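Local atomic coordinates of CAS6A (Thermus thermophilus, PDB entry 4C97), a protein that probably cleaves precursor CRISPR RNA as an endoribonuclease of the Cas6 family, within the CRISPR antiviral defence of its host. Residues R206-E209 with E210-L213; V137-P140 with V141-R145. The protein carries 1 engineered substitution. One frame throughout, in Å; residues are numbered along the deposited sequence.

How the interactions relate
Both interactions are short-range contacts that lead the chain into a helix, and they share no element of secondary structure. In interaction 1 the loop after strand 199-203 enters helix 209-225; in interaction 2 the end of strand 137-139 runs through a proline-rich turn into helix 144-158. Their centres lie about 24 Å apart. Interaction 1 is partly buried and works mainly through polar bonds to backbone groups at the N-terminal end of the helix, with one small alanine contact. Interaction 2 lies at the surface, where a tyrosine ring supplies both an apolar face for a valine and a hydroxyl for a glutamate. A reciprocal capping box thus starts one helix, while the other follows a side-chain bridge spanning a turn.

Interaction 1. Residues R206-E209 with E210-L213; sequences RATE and EEAL
The hydroxyl oxygen of T208 is gripped twice: T208 OG1 accepts a hydrogen bond from E211 N at 3.0 Å, with a nearly straight N-H...O angle of 164°, and lies 2.8 Å from the oxygen of a water molecule. That water in turn donates to E210 OE1, 2.8 Å from the water oxygen, and so ties the cap to the first turn. T208 is the N-cap of helix 209-225. With chi1 at 67°, OG1 sits between the backbone N and the carbonyl carbon and turns back over the opening turn, while CG2 lies against the E211 carboxylate. The bond is reciprocated: T208 N donates to E211 OE1 at 3.0 Å, completing a capping box. The donor comes from well above the carboxylate plane, 55° out of it. E211 CG stands beside its own backbone N and the chain then runs extended, which carries the carboxylate back across the threonine. R174 NH2 forms a salt bridge to the same OE1 from helix 165-174. Regular helical bonding begins at once, with A212 N 2.9 Å from T208 O and L213 N 2.9 Å from E209 O. Next to the box along the chain, A207 CB meets A212 CB at 4.1 Å, a small apolar contact in the positions of a hydrophobic staple. The two side chains thus replace the helical partners missing from the amides of T208 and E211, and the negative E211, itself paired with arginine, probably interacts favourably with the helix dipole.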
loop_
_atom_site.group_PDB
_atom_site.type_symbol
_atom_site.label_atom_id
_atom_site.label_comp_id
_atom_site.label_asym_id
_atom_site.label_seq_id
_atom_site.Cartn_x
_atom_site.Cartn_y
_atom_site.Cartn_z
ATOM N N ARG A 206 -7.557 3.275 -25.611
ATOM C CA ARG A 206 -7.814 2.069 -26.394
ATOM C C ARG A 206 -7.402 0.795 -25.691
ATOM O O ARG A 206 -6.938 -0.148 -26.332
ATOM C CB ARG A 206 -7.116 2.149 -27.757
ATOM C CG ARG A 206 -7.452 3.395 -28.567
ATOM C CD ARG A 206 -8.846 3.325 -29.258
ATOM N NE ARG A 206 -8.968 2.329 -30.334
ATOM C CZ ARG A 206 -9.650 1.184 -30.255
ATOM N NH1 ARG A 206 -10.279 0.831 -29.140
ATOM N NH2 ARG A 206 -9.700 0.376 -31.308
ATOM N N ALA A 207 -7.572 0.751 -24.375
ATOM C CA ALA A 207 -7.275 -0.475 -23.647
ATOM C C ALA A 207 -8.075 -1.642 -24.194
ATOM O O ALA A 207 -9.282 -1.541 -24.397
ATOM C CB ALA A 207 -7.583 -0.315 -22.157
ATOM N N THR A 208 -7.411 -2.777 -24.383
ATOM C CA THR A 208 -8.134 -4.025 -24.591
ATOM C C THR A 208 -8.846 -4.393 -23.296
ATOM O O THR A 208 -8.544 -3.829 -22.242
ATOM C CB THR A 208 -7.194 -5.151 -24.946
ATOM O OG1 THR A 208 -6.364 -5.434 -23.819
ATOM C CG2 THR A 208 -6.324 -4.785 -26.139
ATOM N N GLU A 209 -9.774 -5.343 -23.348
ATOM C CA GLU A 209 -10.440 -5.796 -22.122
ATOM C C GLU A 209 -9.405 -6.309 -21.119
ATOM O O GLU A 209 -9.450 -5.952 -19.950
ATOM C CB GLU A 209 -11.468 -6.900 -22.399
ATOM C CG GLU A 209 -12.218 -7.356 -21.107
ATOM C CD GLU A 209 -13.320 -8.381 -21.348
ATOM O OE1 GLU A 209 -13.556 -8.765 -22.511
ATOM O OE2 GLU A 209 -13.958 -8.809 -20.359
ATOM N N GLU A 210 -8.462 -7.118 -21.590
ATOM C CA GLU A 210 -7.426 -7.680 -20.731
ATOM C C GLU A 210 -6.594 -6.572 -20.049
ATOM O O GLU A 210 -6.331 -6.588 -18.836
ATOM C CB GLU A 210 -6.526 -8.609 -21.546
ATOM C CG GLU A 210 -5.416 -9.252 -20.748
ATOM C CD GLU A 210 -4.514 -10.155 -21.585
ATOM O OE1 GLU A 210 -4.329 -9.865 -22.783
ATOM O OE2 GLU A 210 -3.989 -11.154 -21.028
ATOM N N GLU A 211 -6.189 -5.592 -20.845
ATOM C CA GLU A 211 -5.426 -4.462 -20.313
ATOM C C GLU A 211 -6.195 -3.671 -19.252
ATOM O O GLU A 211 -5.638 -3.278 -18.212
ATOM C CB GLU A 211 -5.016 -3.542 -21.459
ATOM C CG GLU A 211 -3.894 -4.134 -22.345
ATOM C CD GLU A 211 -3.716 -3.411 -23.675
ATOM O OE1 GLU A 211 -4.426 -2.410 -23.915
ATOM O OE2 GLU A 211 -2.867 -3.855 -24.487
ATOM N N ALA A 212 -7.473 -3.408 -19.537
ATOM C CA ALA A 212 -8.322 -2.660 -18.613
ATOM C C ALA A 212 -8.558 -3.466 -17.320
ATOM O O ALA A 212 -8.626 -2.912 -16.213
ATOM C CB ALA A 212 -9.660 -2.308 -19.306
ATOM N N LEU A 213 -8.670 -4.784 -17.463
ATOM C CA LEU A 213 -8.753 -5.629 -16.272
ATOM C C LEU A 213 -7.481 -5.559 -15.401
ATOM O O LEU A 213 -7.561 -5.399 -14.167
ATOM C CB LEU A 213 -9.047 -7.074 -16.636
ATOM C CG LEU A 213 -9.458 -7.889 -15.431
ATOM C CD1 LEU A 213 -10.807 -7.430 -14.894
ATOM C CD2 LEU A 213 -9.474 -9.379 -15.785
HETATM O O HOH W 1 -4.540 -7.534 -24.316
#

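Interaction 2. Residues V137-P140 with V141-R145; sequences VHYP and VPEPR
V141 and Y139 make most of the contact, the valine lying across one face of the tyrosine ring. V141 CB comes to 3.5 Å from Y139 CE2, and V141 CG2 makes an off-centre CH-pi contact, 4.1 Å from the centroid of the Y139 ring. The V141 amide N lies over the rim of a ring face as well. Y139 CG is anti to the backbone N (chi1 178°), which sends the ring along the following chain, beneath the valine. P140 forms the bend between them, its CG reaching 4.4 Å from V141 CG2, and its ring also touches T184 of strand 176-186. Beyond the valine the chain turns sharply: P142 is the centre of an inverse gamma turn closed by E143 N, which bonds to V141 O at 2.8 Å. This turn brings the E143 carboxylate to the edge of the tyrosine, where Y139 OH donates to E143 OE2 in a short bond of 2.6 Å. The hydroxyl is received on the anti side, 23° out of the carboxylate plane, and ring and carboxylate stand 83° apart. The other oxygen, E143 OE1, pairs with R145 NE at 2.8 Å, a salt bridge whose hydrogen bond is weak. R134 makes a cation-pi contact with Y139. The tyrosine therefore joins strand 137-139 to E143, the N-cap residue of helix 144-158, and a carboxylate bonded firmly through OE2 and more weakly through OE1 probably offsets part of the positive charge of R145 and of R134, which forms a long, weak ion pair with OE2.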
loop_
_atom_site.group_PDB
_atom_site.type_symbol
_atom_site.label_atom_id
_atom_site.label_comp_id
_atom_site.label_asym_id
_atom_site.label_seq_id
_atom_site.Cartn_x
_atom_site.Cartn_y
_atom_site.Cartn_z
ATOM N N VAL A 137 18.420 9.095 -6.452
ATOM C CA VAL A 137 17.651 10.138 -5.801
ATOM C C VAL A 137 16.190 9.712 -5.744
ATOM O O VAL A 137 15.723 8.886 -6.533
ATOM C CB VAL A 137 17.811 11.537 -6.459
ATOM C CG1 VAL A 137 19.286 11.833 -6.749
ATOM C CG2 VAL A 137 16.958 11.681 -7.709
ATOM N N HIS A 138 15.489 10.268 -4.778
ATOM C CA HIS A 138 14.060 10.042 -4.669
ATOM C C HIS A 138 13.325 11.080 -5.504
ATOM O O HIS A 138 13.708 12.236 -5.540
ATOM C CB HIS A 138 13.645 10.113 -3.214
ATOM C CG HIS A 138 14.077 8.918 -2.421
ATOM N ND1 HIS A 138 14.578 9.010 -1.146
ATOM C CD2 HIS A 138 14.055 7.600 -2.733
ATOM C CE1 HIS A 138 14.871 7.794 -0.708
ATOM N NE2 HIS A 138 14.547 6.926 -1.641
ATOM N N TYR A 139 12.258 10.633 -6.167
ATOM C CA TYR A 139 11.512 11.450 -7.140
ATOM C C TYR A 139 10.040 11.347 -6.779
ATOM O O TYR A 139 9.509 10.227 -6.643
ATOM C CB TYR A 139 11.749 10.895 -8.538
ATOM C CG TYR A 139 11.027 11.576 -9.688
ATOM C CD1 TYR A 139 11.444 12.789 -10.172
ATOM C CD2 TYR A 139 9.981 10.948 -10.339
ATOM C CE1 TYR A 139 10.815 13.375 -11.249
ATOM C CE2 TYR A 139 9.364 11.525 -11.444
ATOM C CZ TYR A 139 9.771 12.744 -11.877
ATOM O OH TYR A 139 9.139 13.316 -12.973
ATOM N N PRO A 140 9.366 12.496 -6.616
ATOM C CA PRO A 140 8.048 12.494 -6.000
ATOM C C PRO A 140 6.897 12.623 -6.984
ATOM O O PRO A 140 5.778 12.765 -6.521
ATOM C CB PRO A 140 8.108 13.757 -5.132
ATOM C CG PRO A 140 8.819 14.713 -6.034
ATOM C CD PRO A 140 9.945 13.862 -6.607
ATOM N N VAL A 141 7.144 12.564 -8.292
ATOM C CA VAL A 141 6.049 12.766 -9.254
ATOM C C VAL A 141 5.391 11.431 -9.622
ATOM O O VAL A 141 6.055 10.520 -10.069
ATOM C CB VAL A 141 6.539 13.446 -10.533
ATOM C CG1 VAL A 141 5.365 13.728 -11.501
ATOM C CG2 VAL A 141 7.263 14.712 -10.191
ATOM N N PRO A 142 4.074 11.331 -9.442
ATOM C CA PRO A 142 3.376 10.057 -9.669
ATOM C C PRO A 142 3.077 9.767 -11.149
ATOM O O PRO A 142 1.919 9.629 -11.577
ATOM C CB PRO A 142 2.129 10.208 -8.813
ATOM C CG PRO A 142 1.823 11.666 -8.862
ATOM C CD PRO A 142 3.170 12.367 -8.910
ATOM N N GLU A 143 4.146 9.639 -11.920
ATOM C CA GLU A 143 4.057 9.341 -13.339
ATOM C C GLU A 143 3.390 7.981 -13.522
ATOM O O GLU A 143 3.671 7.058 -12.748
ATOM C CB GLU A 143 5.441 9.273 -13.981
ATOM C CG GLU A 143 6.266 10.542 -13.875
ATOM C CD GLU A 143 7.633 10.422 -14.550
ATOM O OE1 GLU A 143 7.957 9.348 -15.092
ATOM O OE2 GLU A 143 8.407 11.399 -14.526
ATOM N N PRO A 144 2.553 7.834 -14.566
ATOM C CA PRO A 144 1.962 6.501 -14.791
ATOM C C PRO A 144 2.987 5.350 -14.793
ATOM O O PRO A 144 2.758 4.312 -14.155
ATOM C CB PRO A 144 1.295 6.631 -16.165
ATOM C CG PRO A 144 0.977 8.114 -16.300
ATOM C CD PRO A 144 2.055 8.845 -15.530
ATOM N N ARG A 145 4.103 5.500 -15.505
ATOM C CA ARG A 145 5.022 4.367 -15.624
ATOM C C ARG A 145 5.616 3.971 -14.255
ATOM O O ARG A 145 5.825 2.778 -13.956
ATOM C CB ARG A 145 6.120 4.670 -16.633
ATOM C CG ARG A 145 6.971 5.816 -16.219
ATOM C CD ARG A 145 7.944 6.219 -17.298
ATOM N NE ARG A 145 8.832 7.242 -16.748
ATOM C CZ ARG A 145 9.962 6.994 -16.085
ATOM N NH1 ARG A 145 10.402 5.749 -15.895
ATOM N NH2 ARG A 145 10.667 8.009 -15.611
#